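Local coordinates for spermidine N(1)-acetyltransferase (Thermoplasma acidophilum, PDB 3K9U), which transfers an acetyl group from acetyl-CoA to polyamines, helping to protect the cell against polyamine toxicity, at residues I3-L8 with K105-E110; L92-E97 with K101-T106. All blocks are in the same frame, centred on the assembly; numbering follows the deposited sequence.

Contact 1 of 2, residues I3-L8 with K105-E110. With ACO (acetyl coenzyme *a), chain G.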
loop_
_atom_site.group_PDB
_atom_site.type_symbol
_atom_site.label_atom_id
_atom_site.label_comp_id
_atom_site.label_asym_id
_atom_site.label_seq_id
_atom_site.Cartn_x
_atom_site.Cartn_y
_atom_site.Cartn_z
ATOM N N ILE A 3 -5.552 -15.236 6.861
ATOM C CA ILE A 3 -5.171 -15.544 5.500
ATOM C C ILE A 3 -5.134 -17.041 5.248
ATOM O O ILE A 3 -4.422 -17.759 5.942
ATOM C CB ILE A 3 -3.805 -14.938 5.174
ATOM C CG1 ILE A 3 -3.957 -13.425 4.964
ATOM C CG2 ILE A 3 -3.213 -15.593 3.936
ATOM C CD1 ILE A 3 -3.924 -12.646 6.262
ATOM N N GLU A 4 -5.919 -17.506 4.272
ATOM C CA GLU A 4 -5.852 -18.908 3.819
ATOM C C GLU A 4 -5.322 -18.950 2.395
ATOM O O GLU A 4 -5.661 -18.087 1.579
ATOM C CB GLU A 4 -7.223 -19.594 3.874
ATOM C CG GLU A 4 -7.904 -19.678 5.266
ATOM C CD GLU A 4 -7.426 -20.853 6.166
ATOM O OE1 GLU A 4 -7.001 -21.916 5.645
ATOM O OE2 GLU A 4 -7.497 -20.715 7.415
ATOM N N ILE A 5 -4.481 -19.945 2.110
ATOM C CA ILE A 5 -3.940 -20.168 0.769
ATOM C C ILE A 5 -4.473 -21.499 0.224
ATOM O O ILE A 5 -4.408 -22.495 0.905
ATOM C CB ILE A 5 -2.392 -20.249 0.779
ATOM C CG1 ILE A 5 -1.774 -18.969 1.359
ATOM C CG2 ILE A 5 -1.849 -20.532 -0.648
ATOM C CD1 ILE A 5 -2.178 -17.657 0.630
ATOM N N ARG A 6 -5.001 -21.515 -0.992
ATOM C CA ARG A 6 -5.486 -22.753 -1.584
ATOM C C ARG A 6 -5.633 -22.644 -3.076
ATOM O O ARG A 6 -5.668 -21.547 -3.630
ATOM C CB ARG A 6 -6.832 -23.170 -0.983
ATOM C CG ARG A 6 -7.931 -22.133 -1.079
ATOM C CD ARG A 6 -9.330 -22.771 -0.820
ATOM N NE ARG A 6 -10.371 -21.770 -1.090
ATOM C CZ ARG A 6 -10.732 -20.808 -0.243
ATOM N NH1 ARG A 6 -11.660 -19.919 -0.602
ATOM N NH2 ARG A 6 -10.174 -20.730 0.961
ATOM N N LYS A 7 -5.744 -23.803 -3.723
ATOM C CA LYS A 7 -5.933 -23.865 -5.168
ATOM C C LYS A 7 -7.151 -23.052 -5.594
ATOM O O LYS A 7 -8.192 -23.037 -4.919
ATOM C CB LYS A 7 -6.052 -25.313 -5.632
ATOM C CG LYS A 7 -4.720 -26.109 -5.496
ATOM C CD LYS A 7 -4.818 -27.534 -6.041
ATOM C CE LYS A 7 -3.441 -28.230 -5.938
ATOM N NZ LYS A 7 -3.117 -29.216 -7.038
ATOM N N LEU A 8 -6.986 -22.318 -6.686
ATOM C CA LEU A 8 -8.080 -21.542 -7.245
ATOM C C LEU A 8 -9.058 -22.476 -7.922
ATOM O O LEU A 8 -8.683 -23.571 -8.344
ATOM C CB LEU A 8 -7.552 -20.522 -8.235
ATOM C CG LEU A 8 -6.752 -19.437 -7.518
ATOM C CD1 LEU A 8 -5.792 -18.756 -8.484
ATOM C CD2 LEU A 8 -7.703 -18.464 -6.866
ATOM N N LYS A 105 4.830 -13.043 0.583
ATOM C CA LYS A 105 5.781 -13.978 1.119
ATOM C C LYS A 105 5.093 -15.298 1.419
ATOM O O LYS A 105 5.675 -16.355 1.198
ATOM C CB LYS A 105 6.398 -13.421 2.388
ATOM C CG LYS A 105 7.642 -14.165 2.912
ATOM C CD LYS A 105 8.241 -13.342 4.088
ATOM C CE LYS A 105 9.659 -13.746 4.482
ATOM N NZ LYS A 105 10.608 -13.398 3.416
ATOM N N THR A 106 3.860 -15.238 1.915
ATOM C CA THR A 106 3.124 -16.442 2.255
ATOM C C THR A 106 2.785 -17.254 1.025
ATOM O O THR A 106 2.948 -18.460 1.026
ATOM C CB THR A 106 1.854 -16.113 3.013
ATOM O OG1 THR A 106 2.211 -15.345 4.159
ATOM C CG2 THR A 106 1.119 -17.392 3.468
ATOM N N LEU A 107 2.355 -16.580 -0.038
ATOM C CA LEU A 107 2.110 -17.247 -1.308
ATOM C C LEU A 107 3.393 -17.911 -1.813
ATOM O O LEU A 107 3.389 -19.095 -2.137
ATOM C CB LEU A 107 1.554 -16.266 -2.363
ATOM C CG LEU A 107 0.053 -16.018 -2.274
ATOM C CD1 LEU A 107 -0.368 -14.762 -3.054
ATOM C CD2 LEU A 107 -0.710 -17.213 -2.755
ATOM N N LEU A 108 4.499 -17.167 -1.832
ATOM C CA LEU A 108 5.799 -17.740 -2.215
ATOM C C LEU A 108 6.202 -18.930 -1.360
ATOM O O LEU A 108 6.696 -19.948 -1.881
ATOM C CB LEU A 108 6.897 -16.697 -2.127
ATOM C CG LEU A 108 8.280 -17.098 -2.656
ATOM C CD1 LEU A 108 8.243 -17.496 -4.165
ATOM C CD2 LEU A 108 9.260 -15.947 -2.419
ATOM N N LEU A 109 5.992 -18.828 -0.053
ATOM C CA LEU A 109 6.371 -19.929 0.833
ATOM C C LEU A 109 5.539 -21.204 0.604
ATOM O O LEU A 109 6.069 -22.313 0.711
ATOM C CB LEU A 109 6.361 -19.503 2.295
ATOM C CG LEU A 109 7.585 -18.630 2.682
ATOM C CD1 LEU A 109 7.378 -17.948 4.042
ATOM C CD2 LEU A 109 8.895 -19.478 2.667
ATOM N N GLU A 110 4.265 -21.041 0.247
ATOM C CA GLU A 110 3.411 -22.190 -0.045
ATOM C C GLU A 110 3.853 -22.856 -1.329
ATOM O O GLU A 110 3.942 -24.082 -1.408
ATOM C CB GLU A 110 1.936 -21.782 -0.161
ATOM C CG GLU A 110 1.275 -21.543 1.177
ATOM C CD GLU A 110 1.284 -22.796 2.048
ATOM O OE1 GLU A 110 0.776 -23.868 1.621
ATOM O OE2 GLU A 110 1.826 -22.701 3.151
HETATM N N1A ACO G . 5.301 -0.246 -1.559
HETATM C C2A ACO G . 6.632 -0.402 -1.765
HETATM N N3A ACO G . 7.256 -1.582 -1.594
HETATM C C4A ACO G . 6.580 -2.691 -1.244
HETATM C C5A ACO G . 5.142 -2.557 -1.020
HETATM C C6A ACO G . 4.510 -1.242 -1.213
HETATM N N6A ACO G . 3.184 -1.044 -1.014
HETATM N N7A ACO G . 4.701 -3.754 -0.679
HETATM C C8A ACO G . 5.758 -4.582 -0.668
HETATM N N9A ACO G . 6.891 -3.964 -1.030
HETATM C C1B ACO G . 8.232 -4.632 -1.081
HETATM C C2B ACO G . 9.314 -3.955 -0.237
HETATM O O2B ACO G . 10.643 -4.233 -0.752
HETATM C C3B ACO G . 9.169 -4.583 1.118
HETATM O O3B ACO G . 10.394 -4.509 1.872
HETATM P P3B ACO G . 10.546 -3.256 2.909
HETATM O O7A ACO G . 9.717 -3.690 4.049
HETATM O O8A ACO G . 9.997 -2.060 2.141
HETATM O O9A ACO G . 12.053 -3.256 3.107
HETATM C C4B ACO G . 8.669 -5.984 0.813
HETATM O O4B ACO G . 8.144 -5.945 -0.521
HETATM C C5B ACO G . 7.591 -6.464 1.761
HETATM O O5B ACO G . 7.460 -7.893 1.731
HETATM P P1A ACO G . 6.011 -8.597 1.751
HETATM O O1A ACO G . 5.112 -7.924 2.779
HETATM O O2A ACO G . 6.182 -10.091 1.818
HETATM O O3A ACO G . 5.518 -8.183 0.259
HETATM P P2A ACO G . 3.981 -8.344 -0.246
HETATM O O4A ACO G . 3.497 -6.947 -0.556
HETATM O O5A ACO G . 3.198 -9.264 0.683
HETATM O O6A ACO G . 4.163 -9.125 -1.617
HETATM C CBP ACO G . 4.345 -8.417 -3.889
HETATM C CCP ACO G . 5.099 -8.698 -2.601
HETATM C CDP ACO G . 5.327 -8.036 -4.978
HETATM C CEP ACO G . 3.652 -9.717 -4.288
HETATM C CAP ACO G . 3.289 -7.307 -3.674
HETATM O OAP ACO G . 3.873 -6.110 -3.146
HETATM C C9P ACO G . 2.522 -6.957 -4.919
HETATM O O9P ACO G . 1.582 -7.651 -5.259
HETATM N N8P ACO G . 2.944 -5.914 -5.593
HETATM C C7P ACO G . 2.382 -5.477 -6.851
HETATM C C6P ACO G . 2.461 -6.494 -7.979
HETATM C C5P ACO G . 3.860 -6.962 -8.321
HETATM O O5P ACO G . 4.807 -6.194 -8.404
HETATM N N4P ACO G . 3.989 -8.265 -8.583
HETATM C C3P ACO G . 5.247 -8.841 -9.053
HETATM C C2P ACO G . 5.273 -8.854 -10.575
HETATM S S1P ACO G . 6.630 -9.785 -11.219
HETATM C C ACO G . 5.977 -11.319 -11.506
HETATM O O ACO G . 4.771 -11.478 -11.359
HETATM C CH3 ACO G . 6.854 -12.468 -11.970
#

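Contact 2 of 2, residues L92-E97 with K101-T106. With ACO (acetyl coenzyme *a), chain G.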
loop_
_atom_site.group_PDB
_atom_site.type_symbol
_atom_site.label_atom_id
_atom_site.label_comp_id
_atom_site.label_asym_id
_atom_site.label_seq_id
_atom_site.Cartn_x
_atom_site.Cartn_y
_atom_site.Cartn_z
ATOM N N LEU A 92 2.544 -13.137 -9.814
ATOM C CA LEU A 92 2.271 -12.911 -8.395
ATOM C C LEU A 92 1.791 -11.503 -8.171
ATOM O O LEU A 92 2.566 -10.552 -8.287
ATOM C CB LEU A 92 3.531 -13.156 -7.556
ATOM C CG LEU A 92 3.506 -12.888 -6.061
ATOM C CD1 LEU A 92 2.403 -13.655 -5.449
ATOM C CD2 LEU A 92 4.836 -13.281 -5.429
ATOM N N TYR A 93 0.516 -11.386 -7.825
ATOM C CA TYR A 93 -0.142 -10.095 -7.725
ATOM C C TYR A 93 -1.116 -10.086 -6.550
ATOM O O TYR A 93 -1.897 -11.015 -6.401
ATOM C CB TYR A 93 -0.900 -9.776 -9.033
ATOM C CG TYR A 93 0.003 -9.528 -10.213
ATOM C CD1 TYR A 93 0.587 -8.284 -10.413
ATOM C CD2 TYR A 93 0.310 -10.547 -11.109
ATOM C CE1 TYR A 93 1.436 -8.053 -11.468
ATOM C CE2 TYR A 93 1.162 -10.323 -12.178
ATOM C CZ TYR A 93 1.709 -9.075 -12.359
ATOM O OH TYR A 93 2.554 -8.840 -13.414
ATOM N N LEU A 94 -1.056 -9.027 -5.739
ATOM C CA LEU A 94 -2.017 -8.754 -4.683
ATOM C C LEU A 94 -2.752 -7.452 -4.991
ATOM O O LEU A 94 -2.194 -6.568 -5.673
ATOM C CB LEU A 94 -1.306 -8.529 -3.362
ATOM C CG LEU A 94 -0.308 -9.593 -2.924
ATOM C CD1 LEU A 94 0.359 -9.221 -1.542
ATOM C CD2 LEU A 94 -1.005 -10.954 -2.887
ATOM N N LYS A 95 -3.954 -7.310 -4.418
ATOM C CA LYS A 95 -4.608 -6.013 -4.305
ATOM C C LYS A 95 -3.669 -5.057 -3.602
ATOM O O LYS A 95 -3.091 -5.411 -2.571
ATOM C CB LYS A 95 -5.895 -6.084 -3.486
ATOM C CG LYS A 95 -7.127 -6.538 -4.221
ATOM C CD LYS A 95 -8.433 -6.302 -3.353
ATOM C CE LYS A 95 -9.111 -4.877 -3.480
ATOM N NZ LYS A 95 -8.928 -3.923 -2.295
ATOM N N PRO A 96 -3.542 -3.823 -4.125
ATOM C CA PRO A 96 -2.551 -2.876 -3.574
ATOM C C PRO A 96 -2.665 -2.635 -2.088
ATOM O O PRO A 96 -1.644 -2.513 -1.390
ATOM C CB PRO A 96 -2.821 -1.591 -4.347
ATOM C CG PRO A 96 -3.402 -2.106 -5.674
ATOM C CD PRO A 96 -4.199 -3.312 -5.344
ATOM N N GLU A 97 -3.886 -2.587 -1.584
ATOM C CA GLU A 97 -4.091 -2.258 -0.173
ATOM C C GLU A 97 -3.784 -3.448 0.756
ATOM O O GLU A 97 -3.793 -3.271 1.963
ATOM C CB GLU A 97 -5.483 -1.604 0.102
ATOM C CG GLU A 97 -6.655 -2.165 -0.670
ATOM C CD GLU A 97 -6.809 -1.536 -2.079
ATOM O OE1 GLU A 97 -7.184 -0.325 -2.162
ATOM O OE2 GLU A 97 -6.561 -2.240 -3.089
ATOM N N LYS A 101 2.265 -6.784 3.862
ATOM C CA LYS A 101 1.955 -7.524 5.095
ATOM C C LYS A 101 2.336 -8.985 5.021
ATOM O O LYS A 101 1.765 -9.783 5.734
ATOM C CB LYS A 101 0.471 -7.429 5.455
ATOM C CG LYS A 101 -0.117 -6.019 5.478
ATOM C CD LYS A 101 -1.631 -6.101 5.145
ATOM C CE LYS A 101 -2.347 -4.775 5.329
ATOM N NZ LYS A 101 -2.249 -3.937 4.126
ATOM N N LYS A 102 3.270 -9.342 4.147
ATOM C CA LYS A 102 3.798 -10.716 4.069
ATOM C C LYS A 102 2.831 -11.728 3.472
ATOM O O LYS A 102 3.077 -12.946 3.564
ATOM C CB LYS A 102 4.222 -11.246 5.428
ATOM C CG LYS A 102 4.982 -10.295 6.325
ATOM C CD LYS A 102 6.480 -10.517 6.305
ATOM C CE LYS A 102 7.163 -9.392 7.142
ATOM N NZ LYS A 102 8.598 -9.687 7.370
ATOM N N ILE A 103 1.728 -11.262 2.878
ATOM C CA ILE A 103 0.813 -12.172 2.158
ATOM C C ILE A 103 1.513 -12.694 0.908
ATOM O O ILE A 103 1.356 -13.840 0.517
ATOM C CB ILE A 103 -0.511 -11.481 1.791
ATOM C CG1 ILE A 103 -1.223 -10.986 3.079
ATOM C CG2 ILE A 103 -1.397 -12.439 0.992
ATOM C CD1 ILE A 103 -2.354 -9.962 2.874
ATOM N N GLY A 104 2.313 -11.864 0.284
ATOM C CA GLY A 104 3.084 -12.300 -0.895
ATOM C C GLY A 104 4.137 -13.314 -0.511
ATOM O O GLY A 104 4.337 -14.312 -1.195
ATOM N N LYS A 105 4.830 -13.043 0.583
ATOM C CA LYS A 105 5.781 -13.978 1.119
ATOM C C LYS A 105 5.093 -15.298 1.419
ATOM O O LYS A 105 5.675 -16.355 1.198
ATOM C CB LYS A 105 6.398 -13.421 2.388
ATOM C CG LYS A 105 7.642 -14.165 2.912
ATOM C CD LYS A 105 8.241 -13.342 4.088
ATOM C CE LYS A 105 9.659 -13.746 4.482
ATOM N NZ LYS A 105 10.608 -13.398 3.416
ATOM N N THR A 106 3.860 -15.238 1.915
ATOM C CA THR A 106 3.124 -16.442 2.255
ATOM C C THR A 106 2.785 -17.254 1.025
ATOM O O THR A 106 2.948 -18.460 1.026
ATOM C CB THR A 106 1.854 -16.113 3.013
ATOM O OG1 THR A 106 2.211 -15.345 4.159
ATOM C CG2 THR A 106 1.119 -17.392 3.468
HETATM N N1A ACO G . 5.301 -0.246 -1.559
HETATM C C2A ACO G . 6.632 -0.402 -1.765
HETATM N N3A ACO G . 7.256 -1.582 -1.594
HETATM C C4A ACO G . 6.580 -2.691 -1.244
HETATM C C5A ACO G . 5.142 -2.557 -1.020
HETATM C C6A ACO G . 4.510 -1.242 -1.213
HETATM N N6A ACO G . 3.184 -1.044 -1.014
HETATM N N7A ACO G . 4.701 -3.754 -0.679
HETATM C C8A ACO G . 5.758 -4.582 -0.668
HETATM N N9A ACO G . 6.891 -3.964 -1.030
HETATM C C1B ACO G . 8.232 -4.632 -1.081
HETATM C C2B ACO G . 9.314 -3.955 -0.237
HETATM O O2B ACO G . 10.643 -4.233 -0.752
HETATM C C3B ACO G . 9.169 -4.583 1.118
HETATM O O3B ACO G . 10.394 -4.509 1.872
HETATM P P3B ACO G . 10.546 -3.256 2.909
HETATM O O7A ACO G . 9.717 -3.690 4.049
HETATM O O8A ACO G . 9.997 -2.060 2.141
HETATM O O9A ACO G . 12.053 -3.256 3.107
HETATM C C4B ACO G . 8.669 -5.984 0.813
HETATM O O4B ACO G . 8.144 -5.945 -0.521
HETATM C C5B ACO G . 7.591 -6.464 1.761
HETATM O O5B ACO G . 7.460 -7.893 1.731
HETATM P P1A ACO G . 6.011 -8.597 1.751
HETATM O O1A ACO G . 5.112 -7.924 2.779
HETATM O O2A ACO G . 6.182 -10.091 1.818
HETATM O O3A ACO G . 5.518 -8.183 0.259
HETATM P P2A ACO G . 3.981 -8.344 -0.246
HETATM O O4A ACO G . 3.497 -6.947 -0.556
HETATM O O5A ACO G . 3.198 -9.264 0.683
HETATM O O6A ACO G . 4.163 -9.125 -1.617
HETATM C CBP ACO G . 4.345 -8.417 -3.889
HETATM C CCP ACO G . 5.099 -8.698 -2.601
HETATM C CDP ACO G . 5.327 -8.036 -4.978
HETATM C CEP ACO G . 3.652 -9.717 -4.288
HETATM C CAP ACO G . 3.289 -7.307 -3.674
HETATM O OAP ACO G . 3.873 -6.110 -3.146
HETATM C C9P ACO G . 2.522 -6.957 -4.919
HETATM O O9P ACO G . 1.582 -7.651 -5.259
HETATM N N8P ACO G . 2.944 -5.914 -5.593
HETATM C C7P ACO G . 2.382 -5.477 -6.851
HETATM C C6P ACO G . 2.461 -6.494 -7.979
HETATM C C5P ACO G . 3.860 -6.962 -8.321
HETATM O O5P ACO G . 4.807 -6.194 -8.404
HETATM N N4P ACO G . 3.989 -8.265 -8.583
HETATM C C3P ACO G . 5.247 -8.841 -9.053
HETATM C C2P ACO G . 5.273 -8.854 -10.575
HETATM S S1P ACO G . 6.630 -9.785 -11.219
HETATM C C ACO G . 5.977 -11.319 -11.506
HETATM O O ACO G . 4.771 -11.478 -11.359
HETATM C CH3 ACO G . 6.854 -12.468 -11.970
#

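Contact 1 of 2, residues I3-L8 with K105-E110
Ile5 of strand 3-7 lies against Thr106, Leu107 and Glu110 of helix 103-118. The nearest CA pair is Ile5 and Leu107, 7.0 Å apart, and the axes of strand 3-7 and the helix segment 105-110 cross at -41°. No hydrogen bond joins the segments. At the start of the helix segment, Lys105 faces the cofactor instead. Its backbone N makes a weak bond to O2A of acetyl-CoA, and its NZ bonds to Asn141. Thr106 sets its methyl against the middle of the isoleucine, with CG2 3.9 Å from Ile5 CG1. Leu107 meets the end of the same branch: its CD2 is 3.7 Å from Ile5 CD1. Glu110 contributes only its aliphatic part, with CG 3.8 Å from Ile5 CG2. Its chain bends at chi2 (-61°), which holds the carboxylate farther from the isoleucine than CG. Ile5 CG2 is anti to the backbone N, and CG1 lies beside that N (chi1 -58°), which turns CG1 and CD1 toward Thr106 and Leu107 and lays CG2 on Glu110; both branches touch Glu110 CG. Replacing Ile5 with alanine would probably open a gap between strand and helix and leave Leu107 CD2 without its mate on this strand. Strand 3-7 is an outermost strand of the sheet, antiparallel to strand 63-70, where Ile5 also touches Leu66 and Ala68. Leu107 reaches further across the sheet, to Ala68, Ile78, Leu92 and Leu94.

Contact 2 of 2, residues L92-E97 with K101-T106
Leu94, at the end of strand 86-94, and Gly104, in the first turn of helix 103-118, have their CA atoms 7.3 Å apart. Leu94 CG lies beside its backbone N (chi1 -52°), and CD1 packs 3.8 Å from Gly104 N and also against Ile103 CB. Leu92 adds a looser contact, CD2 to Gly104 O. At the other end, Lys101 NZ donates to Glu97 O at 2.7 Å, tilted 28° from the carbonyl plane. That oxygen also takes a bond from Trp26 of the second subunit. This is the first half of a beta-alpha-beta unit, with the pyrophosphate-binding loop of the GNAT fold between strand and helix. Lys102 N gives a hydrogen bond to O1A of acetyl-CoA, and Gly104 N to its O5A at 2.8 Å. Gly104, with no side chain, lies close against the pyrophosphate. Lys102 is the N-cap residue. Its O accepts from Thr106 N and, at 2.6 Å, from Thr106 OG1, on opposite faces of its plane. The strand holds the pantetheine arm of the cofactor by its backbone: Leu92 O accepts from the cofactor's N4P at 2.7 Å, and Leu94 N donates to its O9P at 3.0 Å.

Overall arrangement
Contacts 1 and 2 share Lys105 and Thr106, and their centres are about 10 Å apart. Both pack the start of helix 103-118 on one sheet: contact 1 at the edge strand, contact 2 at a central strand. Leu107 joins them, its CD1 lying 3.8 Å from Leu92 CD1 and 3.9 Å from Leu94 CD2. A second link is Ile3 CG1 to Ile103 CG1, at 4.1 Å. Acetyl-CoA is held mainly at contact 2; contact 1 reaches it, at the pyrophosphate, through Lys105. The side chain of Leu92 is about 4 Å from that of Tyr138, the probable proton donor. Leu92 N also bonds weakly to the acetyl oxygen, so contact 2 probably lies nearer the reacting group.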